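Long-range contact in arginine--tRNA ligase (Campylobacter jejuni, PDB 3FNR), which catalyses the ATP-dependent attachment of L-arginine to tRNA(Arg), releasing AMP and diphosphate: residues W196-R208 with Y249-G261. The protein carries 1 engineered substitution. Sequence-based numbering, arbitrary orientation.
Sequences WLASSQKGDEKDR and YIPRMKAAMEFLG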
ATOM      1  N   TRP A 196      -6.961   8.938  33.443  1.00 47.72           N
ATOM      2  CA  TRP A 196      -7.778   9.216  32.268  1.00 46.54           C
ATOM      3  C   TRP A 196      -7.161  10.320  31.419  1.00 43.83           C
ATOM      4  O   TRP A 196      -6.490  11.196  31.945  1.00 40.71           O
ATOM      5  CB  TRP A 196      -9.176   9.677  32.693  1.00 51.99           C
ATOM      6  CG  TRP A 196      -9.988   8.661  33.447  1.00 58.74           C
ATOM      7  CD1 TRP A 196      -9.821   8.275  34.747  1.00 63.50           C
ATOM      8  CD2 TRP A 196     -11.115   7.923  32.953  1.00 60.39           C
ATOM      9  NE1 TRP A 196     -10.760   7.331  35.089  1.00 61.08           N
ATOM     10  CE2 TRP A 196     -11.569   7.097  34.009  1.00 62.79           C
ATOM     11  CE3 TRP A 196     -11.784   7.876  31.721  1.00 64.95           C
ATOM     12  CZ2 TRP A 196     -12.662   6.231  33.871  1.00 60.79           C
ATOM     13  CZ3 TRP A 196     -12.875   7.014  31.584  1.00 63.44           C
ATOM     14  CH2 TRP A 196     -13.302   6.204  32.657  1.00 62.27           C
ATOM     15  N   LEU A 197      -7.398  10.269  30.108  1.00 42.92           N
ATOM     16  CA  LEU A 197      -7.130  11.395  29.211  1.00 42.94           C
ATOM     17  C   LEU A 197      -8.391  12.253  29.090  1.00 41.14           C
ATOM     18  O   LEU A 197      -9.472  11.740  28.819  1.00 41.77           O
ATOM     19  CB  LEU A 197      -6.690  10.899  27.823  1.00 40.29           C
ATOM     20  CG  LEU A 197      -6.507  11.913  26.680  1.00 40.37           C
ATOM     21  CD1 LEU A 197      -5.150  12.604  26.720  1.00 33.90           C
ATOM     22  CD2 LEU A 197      -6.700  11.226  25.344  1.00 38.84           C
ATOM     23  N   ALA A 198      -8.240  13.561  29.269  1.00 44.51           N
ATOM     24  CA  ALA A 198      -9.365  14.497  29.225  1.00 44.60           C
ATOM     25  C   ALA A 198      -9.710  14.901  27.793  1.00 45.56           C
ATOM     26  O   ALA A 198      -9.739  16.086  27.463  1.00 45.92           O
ATOM     27  CB  ALA A 198      -9.049  15.729  30.067  1.00 46.37           C
ATOM     28  N   SER A 199      -9.997  13.906  26.957  1.00 49.35           N
ATOM     29  CA  SER A 199     -10.111  14.101  25.508  1.00 48.61           C
ATOM     30  C   SER A 199     -11.365  14.850  25.076  1.00 50.24           C
ATOM     31  O   SER A 199     -11.371  15.487  24.017  1.00 51.54           O
ATOM     32  CB  SER A 199      -9.995  12.762  24.771  1.00 47.62           C
ATOM     33  OG  SER A 199     -10.786  11.763  25.391  1.00 48.89           O
ATOM     34  N   SER A 200     -12.409  14.801  25.903  1.00 48.79           N
ATOM     35  CA  SER A 200     -13.639  15.560  25.646  1.00 50.93           C
ATOM     36  C   SER A 200     -13.462  17.083  25.778  1.00 53.67           C
ATOM     37  O   SER A 200     -14.317  17.849  25.331  1.00 58.53           O
ATOM     38  CB  SER A 200     -14.762  15.079  26.555  1.00 48.53           C
ATOM     39  OG  SER A 200     -14.429  15.318  27.907  1.00 47.99           O
ATOM     40  N   GLN A 201     -12.352  17.512  26.382  1.00 55.55           N
ATOM     41  CA  GLN A 201     -11.971  18.927  26.423  1.00 57.53           C
ATOM     42  C   GLN A 201     -11.372  19.382  25.088  1.00 58.89           C
ATOM     43  O   GLN A 201     -11.108  20.572  24.886  1.00 59.39           O
ATOM     44  CB  GLN A 201     -10.973  19.197  27.562  1.00 55.46           C
ATOM     45  CG  GLN A 201     -11.503  18.891  28.973  1.00 58.58           C
ATOM     46  CD  GLN A 201     -10.540  19.305  30.087  1.00 58.86           C
ATOM     47  OE1 GLN A 201      -9.568  20.031  29.854  1.00 59.63           O
ATOM     48  NE2 GLN A 201     -10.812  18.840  31.307  1.00 60.36           N
ATOM     49  N   LYS A 202     -11.159  18.420  24.189  1.00 62.52           N
ATOM     50  CA  LYS A 202     -10.567  18.651  22.873  1.00 63.15           C
ATOM     51  C   LYS A 202     -11.389  18.015  21.739  1.00 64.50           C
ATOM     52  O   LYS A 202     -10.842  17.651  20.695  1.00 65.31           O
ATOM     53  CB  LYS A 202      -9.129  18.121  22.844  1.00 63.70           C
ATOM     54  CG  LYS A 202      -8.044  19.169  22.631  1.00 64.39           C
ATOM     55  CD  LYS A 202      -7.579  19.819  23.919  1.00 63.22           C
ATOM     56  CE  LYS A 202      -6.583  20.929  23.613  1.00 66.69           C
ATOM     57  NZ  LYS A 202      -6.417  21.884  24.739  1.00 69.02           N
ATOM     58  N   GLY A 203     -12.694  17.869  21.953  1.00 64.07           N
ATOM     59  CA  GLY A 203     -13.607  17.475  20.881  1.00 63.13           C
ATOM     60  C   GLY A 203     -13.922  16.000  20.714  1.00 60.69           C
ATOM     61  O   GLY A 203     -14.612  15.615  19.769  1.00 60.82           O
ATOM     62  N   ASP A 204     -13.424  15.166  21.618  1.00 57.01           N
ATOM     63  CA  ASP A 204     -13.790  13.753  21.618  1.00 55.42           C
ATOM     64  C   ASP A 204     -15.168  13.624  22.278  1.00 60.49           C
ATOM     65  O   ASP A 204     -15.598  14.524  23.003  1.00 61.33           O
ATOM     66  CB  ASP A 204     -12.720  12.941  22.353  1.00 53.63           C
ATOM     67  CG  ASP A 204     -12.907  11.436  22.233  1.00 57.32           C
ATOM     68  OD1 ASP A 204     -12.269  10.714  23.021  1.00 61.09           O
ATOM     69  OD2 ASP A 204     -13.676  10.963  21.373  1.00 63.33           O
ATOM     70  N   GLU A 205     -15.860  12.524  21.992  1.00 63.36           N
ATOM     71  CA  GLU A 205     -17.161  12.206  22.574  1.00 69.55           C
ATOM     72  C   GLU A 205     -17.107  12.150  24.106  1.00 68.80           C
ATOM     73  O   GLU A 205     -17.907  12.796  24.783  1.00 69.92           O
ATOM     74  CB  GLU A 205     -17.659  10.872  21.998  1.00 70.84           C
ATOM     75  CG  GLU A 205     -18.848  10.237  22.728  1.00 78.88           C
ATOM     76  CD  GLU A 205     -19.082   8.776  22.346  1.00 81.16           C
ATOM     77  OE1 GLU A 205     -20.176   8.249  22.652  1.00 89.39           O
ATOM     78  OE2 GLU A 205     -18.178   8.148  21.748  1.00 91.22           O
ATOM     79  N   LYS A 206     -16.151  11.387  24.631  1.00 67.00           N
ATOM     80  CA  LYS A 206     -15.986  11.177  26.070  1.00 66.67           C
ATOM     81  C   LYS A 206     -14.509  10.975  26.438  1.00 64.63           C
ATOM     82  O   LYS A 206     -13.664  10.775  25.564  1.00 61.68           O
ATOM     83  CB  LYS A 206     -16.817   9.971  26.531  1.00 65.73           C
ATOM     84  CG  LYS A 206     -16.449   8.656  25.856  1.00 67.79           C
ATOM     85  CD  LYS A 206     -17.266   7.497  26.395  1.00 74.01           C
ATOM     86  CE  LYS A 206     -16.749   6.175  25.839  1.00 86.15           C
ATOM     87  NZ  LYS A 206     -17.479   4.996  26.382  1.00 90.19           N
ATOM     88  N   ASP A 207     -14.206  11.020  27.733  1.00 61.05           N
ATOM     89  CA  ASP A 207     -12.840  10.816  28.208  1.00 56.39           C
ATOM     90  C   ASP A 207     -12.455   9.338  28.163  1.00 55.39           C
ATOM     91  O   ASP A 207     -13.325   8.464  28.131  1.00 56.14           O
ATOM     92  CB  ASP A 207     -12.662  11.407  29.607  1.00 55.10           C
ATOM     93  CG  ASP A 207     -12.656  12.925  29.599  1.00 55.70           C
ATOM     94  OD1 ASP A 207     -12.769  13.525  30.683  1.00 58.08           O
ATOM     95  OD2 ASP A 207     -12.540  13.526  28.511  1.00 56.49           O
ATOM     96  N   ARG A 208     -11.151   9.071  28.139  1.00 49.22           N
ATOM     97  CA  ARG A 208     -10.631   7.735  27.837  1.00 48.45           C
ATOM     98  C   ARG A 208      -9.611   7.259  28.865  1.00 46.97           C
ATOM     99  O   ARG A 208      -8.837   8.054  29.377  1.00 51.88           O
ATOM    100  CB  ARG A 208      -9.971   7.734  26.453  1.00 44.14           C
ATOM    101  CG  ARG A 208     -10.770   8.385  25.313  1.00 46.66           C
ATOM    102  CD  ARG A 208     -11.962   7.547  24.901  1.00 45.00           C
ATOM    103  NE  ARG A 208     -12.862   8.295  24.025  1.00 50.72           N
ATOM    104  CZ  ARG A 208     -13.888   7.768  23.365  1.00 47.59           C
ATOM    105  NH1 ARG A 208     -14.638   8.539  22.599  1.00 50.92           N
ATOM    106  NH2 ARG A 208     -14.161   6.471  23.455  1.00 41.50           N
ATOM    107  N   TYR A 249     -12.363   6.620  16.199  1.00 48.06           N
ATOM    108  CA  TYR A 249     -11.126   6.636  16.962  1.00 46.90           C
ATOM    109  C   TYR A 249     -10.290   7.881  16.653  1.00 45.55           C
ATOM    110  O   TYR A 249      -9.361   8.202  17.388  1.00 49.19           O
ATOM    111  CB  TYR A 249     -10.344   5.377  16.613  1.00 47.17           C
ATOM    112  CG  TYR A 249      -9.242   4.981  17.562  1.00 51.55           C
ATOM    113  CD1 TYR A 249      -7.910   5.277  17.270  1.00 52.71           C
ATOM    114  CD2 TYR A 249      -9.519   4.262  18.728  1.00 53.29           C
ATOM    115  CE1 TYR A 249      -6.880   4.892  18.125  1.00 47.92           C
ATOM    116  CE2 TYR A 249      -8.490   3.867  19.594  1.00 53.52           C
ATOM    117  CZ  TYR A 249      -7.175   4.187  19.279  1.00 51.27           C
ATOM    118  OH  TYR A 249      -6.152   3.812  20.114  1.00 56.49           O
ATOM    119  N   ILE A 250     -10.619   8.579  15.566  1.00 46.99           N
ATOM    120  CA  ILE A 250      -9.884   9.790  15.168  1.00 44.48           C
ATOM    121  C   ILE A 250      -9.862  10.905  16.237  1.00 46.25           C
ATOM    122  O   ILE A 250      -8.772  11.347  16.602  1.00 46.94           O
ATOM    123  CB  ILE A 250     -10.296  10.332  13.750  1.00 46.76           C
ATOM    124  CG1 ILE A 250     -10.087   9.258  12.678  1.00 49.71           C
ATOM    125  CG2 ILE A 250      -9.485  11.576  13.380  1.00 40.72           C
ATOM    126  CD1 ILE A 250     -10.542   9.666  11.272  1.00 43.52           C
ATOM    127  N   PRO A 251     -11.037  11.329  16.772  1.00 46.11           N
ATOM    128  CA  PRO A 251     -11.011  12.460  17.707  1.00 47.00           C
ATOM    129  C   PRO A 251     -10.154  12.266  18.964  1.00 46.51           C
ATOM    130  O   PRO A 251      -9.524  13.223  19.400  1.00 49.29           O
ATOM    131  CB  PRO A 251     -12.483  12.620  18.106  1.00 47.48           C
ATOM    132  CG  PRO A 251     -13.231  12.055  16.970  1.00 49.48           C
ATOM    133  CD  PRO A 251     -12.423  10.858  16.583  1.00 47.35           C
ATOM    134  N   ARG A 252     -10.114  11.056  19.522  1.00 39.65           N
ATOM    135  CA  ARG A 252      -9.309  10.792  20.725  1.00 41.69           C
ATOM    136  C   ARG A 252      -7.804  10.817  20.455  1.00 44.47           C
ATOM    137  O   ARG A 252      -7.018  11.119  21.350  1.00 44.83           O
ATOM    138  CB  ARG A 252      -9.709   9.476  21.414  1.00 38.10           C
ATOM    139  CG  ARG A 252      -9.221   8.205  20.738  1.00 41.75           C
ATOM    140  CD  ARG A 252      -9.924   6.968  21.274  1.00 36.82           C
ATOM    141  NE  ARG A 252     -11.290   6.899  20.775  1.00 47.90           N
ATOM    142  CZ  ARG A 252     -12.090   5.854  20.911  1.00 41.59           C
ATOM    143  NH1 ARG A 252     -13.313   5.903  20.409  1.00 41.72           N
ATOM    144  NH2 ARG A 252     -11.673   4.762  21.531  1.00 42.04           N
ATOM    145  N   MET A 253      -7.408  10.529  19.217  1.00 44.29           N
ATOM    146  CA  MET A 253      -6.003  10.570  18.868  1.00 43.20           C
ATOM    147  C   MET A 253      -5.559  12.002  18.600  1.00 43.53           C
ATOM    148  O   MET A 253      -4.479  12.402  19.026  1.00 45.47           O
ATOM    149  CB  MET A 253      -5.700   9.618  17.706  1.00 44.84           C
ATOM    150  CG  MET A 253      -4.204   9.246  17.517  1.00 56.45           C
ATOM    151  SD  MET A 253      -3.310   8.484  18.914  1.00 49.41           S
ATOM    152  CE  MET A 253      -4.578   7.470  19.587  1.00 14.36           C
ATOM    153  N   LYS A 254      -6.405  12.781  17.928  1.00 41.39           N
ATOM    154  CA  LYS A 254      -6.117  14.202  17.696  1.00 41.62           C
ATOM    155  C   LYS A 254      -6.033  14.970  19.018  1.00 40.31           C
ATOM    156  O   LYS A 254      -5.177  15.847  19.178  1.00 41.20           O
ATOM    157  CB  LYS A 254      -7.181  14.842  16.796  1.00 44.30           C
ATOM    158  CG  LYS A 254      -7.398  14.151  15.465  1.00 47.40           C
ATOM    159  CD  LYS A 254      -6.403  14.591  14.417  1.00 49.99           C
ATOM    160  CE  LYS A 254      -7.002  14.460  13.026  1.00 49.21           C
ATOM    161  NZ  LYS A 254      -6.196  15.179  12.007  1.00 53.49           N
ATOM    162  N   ALA A 255      -6.930  14.624  19.946  1.00 35.54           N
ATOM    163  CA  ALA A 255      -6.987  15.205  21.291  1.00 38.37           C
ATOM    164  C   ALA A 255      -5.710  14.931  22.067  1.00 38.66           C
ATOM    165  O   ALA A 255      -5.177  15.823  22.722  1.00 42.04           O
ATOM    166  CB  ALA A 255      -8.194  14.647  22.052  1.00 37.21           C
ATOM    167  N   ALA A 256      -5.220  13.696  21.963  1.00 40.68           N
ATOM    168  CA  ALA A 256      -3.968  13.281  22.587  1.00 40.39           C
ATOM    169  C   ALA A 256      -2.788  14.079  22.058  1.00 41.63           C
ATOM    170  O   ALA A 256      -1.946  14.527  22.834  1.00 44.69           O
ATOM    171  CB  ALA A 256      -3.742  11.805  22.359  1.00 43.32           C
ATOM    172  N   MET A 257      -2.742  14.270  20.738  1.00 42.06           N
ATOM    173  CA  MET A 257      -1.663  15.029  20.105  1.00 38.90           C
ATOM    174  C   MET A 257      -1.683  16.506  20.503  1.00 39.68           C
ATOM    175  O   MET A 257      -0.627  17.118  20.673  1.00 36.63           O
ATOM    176  CB  MET A 257      -1.669  14.856  18.571  1.00 34.64           C
ATOM    177  CG  MET A 257      -1.453  13.406  18.065  1.00 36.04           C
ATOM    178  SD  MET A 257       0.041  12.582  18.665  1.00 32.80           S
ATOM    179  CE  MET A 257      -0.661  11.568  19.969  1.00 34.15           C
ATOM    180  N   GLU A 258      -2.877  17.066  20.678  1.00 42.22           N
ATOM    181  CA  GLU A 258      -3.005  18.446  21.151  1.00 46.13           C
ATOM    182  C   GLU A 258      -2.485  18.565  22.582  1.00 42.60           C
ATOM    183  O   GLU A 258      -1.829  19.546  22.932  1.00 38.56           O
ATOM    184  CB  GLU A 258      -4.456  18.933  21.071  1.00 46.87           C
ATOM    185  CG  GLU A 258      -4.993  19.148  19.645  1.00 58.39           C
ATOM    186  CD  GLU A 258      -4.359  20.330  18.908  1.00 65.14           C
ATOM    187  OE1 GLU A 258      -4.384  20.330  17.658  1.00 69.69           O
ATOM    188  OE2 GLU A 258      -3.842  21.262  19.565  1.00 69.65           O
ATOM    189  N   PHE A 259      -2.755  17.540  23.388  1.00 42.92           N
ATOM    190  CA  PHE A 259      -2.288  17.478  24.775  1.00 41.57           C
ATOM    191  C   PHE A 259      -0.806  17.076  24.888  1.00 43.99           C
ATOM    192  O   PHE A 259      -0.317  16.817  25.985  1.00 48.31           O
ATOM    193  CB  PHE A 259      -3.135  16.493  25.580  1.00 38.16           C
ATOM    194  CG  PHE A 259      -4.427  17.066  26.120  1.00 38.16           C
ATOM    195  CD1 PHE A 259      -4.460  18.309  26.754  1.00 35.43           C
ATOM    196  CD2 PHE A 259      -5.599  16.330  26.039  1.00 36.71           C
ATOM    197  CE1 PHE A 259      -5.648  18.815  27.266  1.00 44.38           C
ATOM    198  CE2 PHE A 259      -6.789  16.821  26.540  1.00 38.97           C
ATOM    199  CZ  PHE A 259      -6.818  18.071  27.161  1.00 41.90           C
ATOM    200  N   LEU A 260      -0.107  17.002  23.759  1.00 41.92           N
ATOM    201  CA  LEU A 260       1.332  16.744  23.759  1.00 41.19           C
ATOM    202  C   LEU A 260       2.071  17.915  23.121  1.00 44.03           C
ATOM    203  O   LEU A 260       3.289  17.865  22.905  1.00 47.62           O
ATOM    204  CB  LEU A 260       1.657  15.430  23.040  1.00 37.95           C
ATOM    205  CG  LEU A 260       1.286  14.108  23.728  1.00 39.11           C
ATOM    206  CD1 LEU A 260       1.367  12.947  22.761  1.00 38.49           C
ATOM    207  CD2 LEU A 260       2.189  13.831  24.915  1.00 34.63           C
ATOM    208  N   GLY A 261       1.324  18.977  22.827  1.00 45.57           N
ATOM    209  CA  GLY A 261       1.906  20.201  22.291  1.00 44.38           C
ATOM    210  C   GLY A 261       1.930  20.223  20.778  1.00 46.31           C
ATOM    211  O   GLY A 261       2.396  21.196  20.180  1.00 46.77           O
TER
HETATM  212  O   HOH W   1     -10.532  15.711  18.769  1.00 51.63           O
HETATM  213  O   HOH W   2     -12.256   9.122  19.513  1.00 47.24           O
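The loop of 196-208 lies along helix 250-258, with K202 facing A255 (5.2 Å between CA atoms) and D204 facing P251. At A255, the CB methyl meets K202 CB at 3.7 Å and also touches S199 CB. The bent K202 chain then lays CD over one face of the F259 ring, a CH-pi contact 4.0 Å from CD to the ring centroid. In the plane of that ring, A198 O meets the edge, 3.2 Å from F259 CE2. L197 adds CD1 against F259 CD2, while its CD2 reaches A256 CB.

At the other end, R208 and R252 stack guanidinium on guanidinium, centres 3.6 Å apart and planes at 19°. With CG anti to the backbone N (chi1 -172°), the D204 carboxylate sits beside R252 CB and within the grip of R208. R208 NE bonds D204 OD1 at 2.7 Å and R208 NH1 bonds D204 OD2, a side-on grip that fixes the R208 plane. This carboxylate probably eases the like charges of the stack; it acts on R252 through charge alone, with R252 NE 4.5 Å from D204 OD1. Water 2 accepts from R252 N and NE and donates to D204 OD2; water 1 joins K202 O to P251 O. Y249 CD2 sits over the opposite face of the R252 guanidinium, toward its rim.

Within the class I synthetase catalytic domain, this contact packs the beta-hairpin connection between strands 194-197 and 208-211 against a helix that ends in a Schellman motif at G261.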